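Local structure of catechol 1,2-dioxygenase (5TD3) at residues Q20-A25 against D51-I56; A104-D109 against A308-V313. The protein probably catalyses the intradiol cleavage of catechol to cis,cis-muconate with molecular oxygen, and binds phosphatidylethanolamine. All coordinates share one frame; numbering follows the deposited sequence.

Contact 1. Residues Q20-A25 against D51-I56; sequences QDLLKA and DLFKAI. With PTY (phosphatidylethanolamine), chain J.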
loop_
_atom_site.group_PDB
_atom_site.type_symbol
_atom_site.label_atom_id
_atom_site.label_comp_id
_atom_site.label_asym_id
_atom_site.label_seq_id
_atom_site.Cartn_x
_atom_site.Cartn_y
_atom_site.Cartn_z
ATOM N N GLN A 20 14.715 -18.824 0.326
ATOM C CA GLN A 20 14.803 -18.728 -1.128
ATOM C C GLN A 20 13.686 -19.517 -1.803
ATOM O O GLN A 20 13.089 -19.047 -2.776
ATOM C CB GLN A 20 16.180 -19.193 -1.604
ATOM C CG GLN A 20 17.289 -18.242 -1.167
ATOM C CD GLN A 20 17.071 -16.837 -1.702
ATOM O OE1 GLN A 20 16.892 -16.641 -2.905
ATOM N NE2 GLN A 20 17.050 -15.854 -0.805
ATOM N N ASP A 21 13.389 -20.720 -1.302
ATOM C CA ASP A 21 12.265 -21.478 -1.845
ATOM C C ASP A 21 10.947 -20.740 -1.627
ATOM O O ASP A 21 10.076 -20.736 -2.505
ATOM C CB ASP A 21 12.203 -22.865 -1.204
ATOM C CG ASP A 21 13.266 -23.799 -1.726
ATOM O OD1 ASP A 21 13.799 -23.554 -2.828
ATOM O OD2 ASP A 21 13.559 -24.793 -1.035
ATOM N N LEU A 22 10.778 -20.117 -0.456
ATOM C CA LEU A 22 9.546 -19.375 -0.176
ATOM C C LEU A 22 9.354 -18.236 -1.167
ATOM O O LEU A 22 8.254 -18.044 -1.705
ATOM C CB LEU A 22 9.567 -18.834 1.257
ATOM C CG LEU A 22 8.354 -18.001 1.679
ATOM C CD1 LEU A 22 7.076 -18.803 1.536
ATOM C CD2 LEU A 22 8.487 -17.491 3.120
ATOM N N LEU A 23 10.422 -17.473 -1.425
ATOM C CA LEU A 23 10.353 -16.361 -2.369
ATOM C C LEU A 23 9.946 -16.831 -3.759
ATOM O O LEU A 23 9.076 -16.231 -4.400
ATOM C CB LEU A 23 11.699 -15.641 -2.443
ATOM C CG LEU A 23 12.035 -14.638 -1.344
ATOM C CD1 LEU A 23 13.491 -14.223 -1.483
ATOM C CD2 LEU A 23 11.124 -13.432 -1.485
ATOM N N LYS A 24 10.574 -17.903 -4.246
ATOM C CA LYS A 24 10.245 -18.391 -5.584
ATOM C C LYS A 24 8.799 -18.867 -5.660
ATOM O O LYS A 24 8.119 -18.654 -6.671
ATOM C CB LYS A 24 11.202 -19.512 -5.984
ATOM C CG LYS A 24 12.655 -19.100 -5.966
ATOM C CD LYS A 24 13.551 -20.323 -6.098
ATOM C CE LYS A 24 15.018 -19.938 -6.096
ATOM N NZ LYS A 24 15.882 -21.113 -6.386
ATOM N N ALA A 25 8.320 -19.534 -4.611
ATOM C CA ALA A 25 6.947 -20.027 -4.625
ATOM C C ALA A 25 5.954 -18.873 -4.618
ATOM O O ALA A 25 4.990 -18.866 -5.393
ATOM C CB ALA A 25 6.706 -20.943 -3.427
ATOM N N ASP A 51 13.716 -8.136 -2.093
ATOM C CA ASP A 51 14.352 -6.975 -1.477
ATOM C C ASP A 51 13.754 -6.679 -0.105
ATOM O O ASP A 51 14.478 -6.323 0.833
ATOM C CB ASP A 51 14.216 -5.758 -2.398
ATOM C CG ASP A 51 15.087 -5.863 -3.651
ATOM O OD1 ASP A 51 15.953 -6.756 -3.716
ATOM O OD2 ASP A 51 14.893 -5.057 -4.590
ATOM N N LEU A 52 12.432 -6.795 0.025
ATOM C CA LEU A 52 11.798 -6.555 1.320
ATOM C C LEU A 52 12.268 -7.571 2.351
ATOM O O LEU A 52 12.604 -7.213 3.488
ATOM C CB LEU A 52 10.270 -6.580 1.181
ATOM C CG LEU A 52 9.451 -6.508 2.475
ATOM C CD1 LEU A 52 9.811 -5.292 3.325
ATOM C CD2 LEU A 52 7.971 -6.495 2.130
ATOM N N PHE A 53 12.293 -8.853 1.976
ATOM C CA PHE A 53 12.785 -9.870 2.900
ATOM C C PHE A 53 14.213 -9.575 3.335
ATOM O O PHE A 53 14.565 -9.777 4.501
ATOM C CB PHE A 53 12.729 -11.262 2.267
ATOM C CG PHE A 53 11.354 -11.865 2.194
ATOM C CD1 PHE A 53 10.216 -11.107 2.410
ATOM C CD2 PHE A 53 11.209 -13.213 1.901
ATOM C CE1 PHE A 53 8.961 -11.677 2.326
ATOM C CE2 PHE A 53 9.952 -13.792 1.812
ATOM C CZ PHE A 53 8.830 -13.025 2.027
ATOM N N LYS A 54 15.057 -9.123 2.405
ATOM C CA LYS A 54 16.451 -8.854 2.747
ATOM C C LYS A 54 16.585 -7.628 3.647
ATOM O O LYS A 54 17.413 -7.617 4.564
ATOM C CB LYS A 54 17.273 -8.673 1.471
ATOM C CG LYS A 54 18.762 -8.581 1.723
ATOM C CD LYS A 54 19.532 -8.489 0.417
ATOM C CE LYS A 54 21.014 -8.694 0.662
ATOM N NZ LYS A 54 21.519 -7.839 1.774
ATOM N N ALA A 55 15.784 -6.585 3.400
ATOM C CA ALA A 55 15.821 -5.412 4.270
ATOM C C ALA A 55 15.365 -5.756 5.687
ATOM O O ALA A 55 15.950 -5.276 6.664
ATOM C CB ALA A 55 14.960 -4.293 3.687
ATOM N N ILE A 56 14.310 -6.569 5.813
ATOM C CA ILE A 56 13.856 -7.016 7.129
ATOM C C ILE A 56 14.977 -7.753 7.843
ATOM O O ILE A 56 15.235 -7.518 9.029
ATOM C CB ILE A 56 12.599 -7.896 6.993
ATOM C CG1 ILE A 56 11.388 -7.033 6.624
ATOM C CG2 ILE A 56 12.357 -8.709 8.275
ATOM C CD1 ILE A 56 10.212 -7.821 6.169
HETATM C C1 PTY J . -0.746 -4.174 -14.576
HETATM C C2 PTY J . -7.454 -3.751 -12.978
HETATM C C3 PTY J . -6.084 -4.477 -12.991
HETATM O O4 PTY J . 0.453 -4.951 -14.366
HETATM C C5 PTY J . -2.838 -3.522 -13.372
HETATM C C6 PTY J . -1.622 -4.408 -13.372
HETATM O O7 PTY J . -0.817 -4.045 -12.206
HETATM C C8 PTY J . -1.102 -4.610 -11.023
HETATM O O10 PTY J . -1.971 -5.426 -10.863
HETATM C C11 PTY J . -0.205 -4.072 -9.944
HETATM C C12 PTY J . 0.363 -5.118 -8.995
HETATM C C13 PTY J . 1.385 -4.534 -8.022
HETATM C C14 PTY J . 1.968 -5.557 -7.072
HETATM C C15 PTY J . 3.126 -5.084 -6.208
HETATM C C16 PTY J . 3.622 -6.180 -5.276
HETATM C C17 PTY J . 4.849 -5.861 -4.442
HETATM C C18 PTY J . 5.317 -7.045 -3.610
HETATM C C19 PTY J . 6.499 -6.809 -2.675
HETATM C C20 PTY J . 6.199 -6.066 -1.380
HETATM C C21 PTY J . 6.135 -4.555 -1.535
HETATM C C22 PTY J . 6.151 -3.757 -0.233
HETATM C C23 PTY J . 6.235 -2.246 -0.425
HETATM C C24 PTY J . 7.337 -1.813 -1.382
HETATM C C25 PTY J . 8.725 -2.302 -0.997
HETATM C C26 PTY J . 9.706 -2.336 -2.159
HETATM C C27 PTY J . 10.978 -3.094 -1.847
HETATM C C28 PTY J . 11.747 -2.465 -0.708
HETATM C C29 PTY J . 12.744 -3.411 -0.098
HETATM C C30 PTY J . 1.625 -4.332 -14.510
HETATM C C31 PTY J . 2.758 -5.209 -14.064
HETATM O O30 PTY J . 1.742 -3.214 -14.934
HETATM C C32 PTY J . 3.069 -5.063 -12.580
HETATM C C33 PTY J . 3.693 -3.723 -12.248
HETATM C C34 PTY J . 3.891 -3.480 -10.763
HETATM C C35 PTY J . 4.775 -2.285 -10.473
HETATM C C36 PTY J . 4.921 -1.957 -9.004
HETATM C C37 PTY J . 6.033 -0.969 -8.730
HETATM C C38 PTY J . 5.969 -0.366 -7.353
HETATM C C39 PTY J . 4.958 0.756 -7.239
HETATM C C40 PTY J . 4.271 0.854 -5.894
HETATM C C41 PTY J . 5.188 0.757 -4.691
HETATM C C42 PTY J . 5.204 -0.620 -4.043
HETATM C C43 PTY J . 3.861 -1.323 -4.118
HETATM C C44 PTY J . 3.779 -2.548 -3.248
HETATM P P1 PTY J . -4.790 -3.725 -15.319
HETATM O O11 PTY J . -5.688 -4.682 -14.373
HETATM O O12 PTY J . -5.525 -2.389 -15.463
HETATM O O13 PTY J . -4.663 -4.314 -16.677
HETATM O O14 PTY J . -3.338 -3.394 -14.721
HETATM N N1 PTY J . -7.168 -2.318 -13.047
#
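Leu23 and Phe53 both swing CG away from their own carbonyl carbon, with chi1 of -80° and -76°. These torsions point Leu23 CG and the Phe53 ring at one another between helix 17-26 and helix 39-59. The leucine and the phenylalanine lie alongside one another, running opposite ways. Leu23 meets the ring with one branch: its CD2 lies 3.4 Å from Phe53 CD2 and 3.5 Å from Phe53 CE2. Its branch point follows, with Leu23 CG 3.6 Å from Phe53 CD2. The methyl approaches the ring obliquely. Leu22 is a looser neighbour and lies roughly perpendicular to the phenylalanine, with Leu22 CD2 4.2 Å from Phe53 CE2. All three side chains are buried, and the contact is wholly apolar. It packs helix 17-26 against the long helix 39-59, in the N-terminal helical region of the intradiol dioxygenase fold. The contact is part of the dimer interface: Tyr94 of the second subunit stacks on the Phe53 ring, and Gly90 of that subunit packs on both Leu22 and Phe53. Asp51 and Leu52, just before Phe53, meet lipid. One acyl chain of a phosphatidylethanolamine ends here, with its C29 3.4 Å from Leu52 N. Further back along that chain, C20 and C22 each lie 4.0 Å from Leu52 CD2. A second phosphatidylethanolamine also touches Leu52.

Contact 2. Residues A104-D109 against A308-V313; sequences AALGLD and ADNQIV. With EDO (1,2-ethanediol), chain H.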
loop_
_atom_site.group_PDB
_atom_site.type_symbol
_atom_site.label_atom_id
_atom_site.label_comp_id
_atom_site.label_asym_id
_atom_site.label_seq_id
_atom_site.Cartn_x
_atom_site.Cartn_y
_atom_site.Cartn_z
ATOM N N ALA A 104 18.226 12.165 -22.708
ATOM C CA ALA A 104 19.593 12.632 -22.920
ATOM C C ALA A 104 20.392 11.602 -23.708
ATOM O O ALA A 104 21.194 11.954 -24.581
ATOM C CB ALA A 104 20.260 12.936 -21.571
ATOM N N ALA A 105 20.157 10.315 -23.429
ATOM C CA ALA A 105 20.784 9.250 -24.207
ATOM C C ALA A 105 20.342 9.275 -25.664
ATOM O O ALA A 105 21.122 8.910 -26.552
ATOM C CB ALA A 105 20.463 7.889 -23.576
ATOM N N LEU A 106 19.113 9.712 -25.940
ATOM C CA LEU A 106 18.595 9.770 -27.304
ATOM C C LEU A 106 18.774 11.132 -27.955
ATOM O O LEU A 106 18.296 11.333 -29.078
ATOM C CB LEU A 106 17.106 9.402 -27.337
ATOM C CG LEU A 106 16.675 7.989 -26.952
ATOM C CD1 LEU A 106 15.175 7.941 -26.737
ATOM C CD2 LEU A 106 17.101 6.991 -28.010
ATOM N N GLY A 107 19.453 12.065 -27.295
ATOM C CA GLY A 107 19.606 13.394 -27.859
ATOM C C GLY A 107 18.326 14.192 -28.009
ATOM O O GLY A 107 18.234 15.045 -28.896
ATOM N N LEU A 108 17.332 13.948 -27.164
ATOM C CA LEU A 108 16.104 14.746 -27.194
ATOM C C LEU A 108 16.232 15.924 -26.226
ATOM O O LEU A 108 15.484 16.050 -25.257
ATOM C CB LEU A 108 14.883 13.888 -26.882
ATOM C CG LEU A 108 14.461 12.947 -28.008
ATOM C CD1 LEU A 108 13.740 11.708 -27.451
ATOM C CD2 LEU A 108 13.631 13.683 -29.053
ATOM N N ASP A 109 17.241 16.769 -26.464
ATOM C CA ASP A 109 17.489 17.875 -25.551
ATOM C C ASP A 109 17.035 19.217 -26.116
ATOM O O ASP A 109 16.869 19.400 -27.326
ATOM C CB ASP A 109 18.982 17.963 -25.210
ATOM C CG ASP A 109 19.636 16.601 -25.078
ATOM O OD1 ASP A 109 19.267 15.854 -24.148
ATOM O OD2 ASP A 109 20.533 16.292 -25.897
ATOM N N ALA A 308 6.099 7.275 -32.500
ATOM C CA ALA A 308 5.602 6.809 -31.212
ATOM C C ALA A 308 6.103 7.713 -30.096
ATOM O O ALA A 308 7.271 8.115 -30.091
ATOM C CB ALA A 308 6.035 5.365 -30.941
ATOM N N ASP A 309 5.216 8.036 -29.152
ATOM C CA ASP A 309 5.574 8.887 -28.018
ATOM C C ASP A 309 6.127 7.969 -26.937
ATOM O O ASP A 309 5.375 7.279 -26.245
ATOM C CB ASP A 309 4.367 9.680 -27.524
ATOM C CG ASP A 309 4.726 10.696 -26.437
ATOM O OD1 ASP A 309 5.781 10.545 -25.785
ATOM O OD2 ASP A 309 3.944 11.648 -26.226
ATOM N N ASN A 310 7.447 7.982 -26.777
ATOM C CA ASN A 310 8.131 7.044 -25.900
ATOM C C ASN A 310 8.120 7.467 -24.433
ATOM O O ASN A 310 8.750 6.792 -23.611
ATOM C CB ASN A 310 9.569 6.829 -26.394
ATOM C CG ASN A 310 10.396 8.108 -26.409
ATOM O OD1 ASN A 310 9.898 9.200 -26.157
ATOM N ND2 ASN A 310 11.680 7.967 -26.707
ATOM N N GLN A 311 7.420 8.549 -24.071
ATOM C CA GLN A 311 7.403 8.973 -22.675
ATOM C C GLN A 311 6.020 9.366 -22.163
ATOM O O GLN A 311 5.902 9.732 -20.986
ATOM C CB GLN A 311 8.395 10.130 -22.460
ATOM C CG GLN A 311 8.220 11.297 -23.412
ATOM C CD GLN A 311 7.180 12.281 -22.915
ATOM O OE1 GLN A 311 7.365 12.937 -21.884
ATOM N NE2 GLN A 311 6.067 12.368 -23.626
ATOM N N ILE A 312 4.971 9.262 -22.980
ATOM C CA ILE A 312 3.626 9.558 -22.500
ATOM C C ILE A 312 3.221 8.517 -21.468
ATOM O O ILE A 312 3.596 7.338 -21.560
ATOM C CB ILE A 312 2.618 9.621 -23.661
ATOM C CG1 ILE A 312 1.253 10.105 -23.144
ATOM C CG2 ILE A 312 2.531 8.288 -24.365
ATOM C CD1 ILE A 312 0.247 10.385 -24.238
ATOM N N VAL A 313 2.477 8.952 -20.455
ATOM C CA VAL A 313 2.225 8.136 -19.273
ATOM C C VAL A 313 0.735 7.881 -19.141
ATOM O O VAL A 313 -0.065 8.815 -19.229
ATOM C CB VAL A 313 2.778 8.804 -18.006
ATOM C CG1 VAL A 313 2.301 8.042 -16.741
ATOM C CG2 VAL A 313 4.315 8.845 -18.069
HETATM C C1 EDO H . 0.768 13.096 -27.498
HETATM O O1 EDO H . 1.705 12.011 -27.506
HETATM C C2 EDO H . 1.203 14.065 -28.585
HETATM O O2 EDO H . 1.621 15.321 -28.041
#
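The flat amide of Asn310 points its nitrogen at Leu106. The methyl CD1 of Leu106 sits 3.5 Å from Asn310 ND2, beyond the nitrogen and roughly in continuation of the CG-ND2 bond. Leu106 and Asn310 thus extend toward one another, and a chi1 of 61° turns the asparagine amide outward to the leucine. Leu108 adds a looser contact, with its CD1 4.3 Å from Asn310 ND2. The amide oxygen has a polar partner: Asn310 OD1 accepts a hydrogen bond from Arg246 NH1. That bond helps to fix the rotation of the group. The contact is small and lies at the surface. It joins the turn just after helix 91-105, in the helical region, to the loop that follows strand 292-300 of the catalytic beta domain. The helix ends in a Schellman motif, in which Gly107 takes the positive phi. Leu108 then centres an inverse gamma turn. On the other segment, Asp309 shapes the loop with an Asx turn. Its OD1 accepts from Gln311 N at 3.1 Å, on the anti side and 28° out of the carboxylate plane. Gln311 NE2 reaches the syn lone pair of the same Asp309 OD1 at 2.8 Å, nearly straight at 170°. Two good bonds thus grip one oxygen, and both come from Gln311. The second oxygen, Asp309 OD2, binds Lys247 N and takes a bond of 2.6 Å from O1 of a 1,2-ethanediol, probably left from crystallisation. Leu108 also packs on Arg246 and on Asp103 of helix 91-105.

Contact 1 comes first along the chain. The centres of the two contacts are 35 Å apart and their nearest atoms about 22 Å, so they do not touch. Contact 2 spans nearly 200 residues, from the end of helix 91-105 to the loop between strands 292-300 and 318-319. The dimer relates the two sites: helix 91-105 of the second subunit supplies Tyr94 to contact 1, while the end of this chain's own copy leads into contact 2. Both sites touch the second subunit. Contact 1 is internal to the helical region that meets the lipid. Contact 2 joins that region to the beta domain carrying the metal site of Tyr175, His235 and His237.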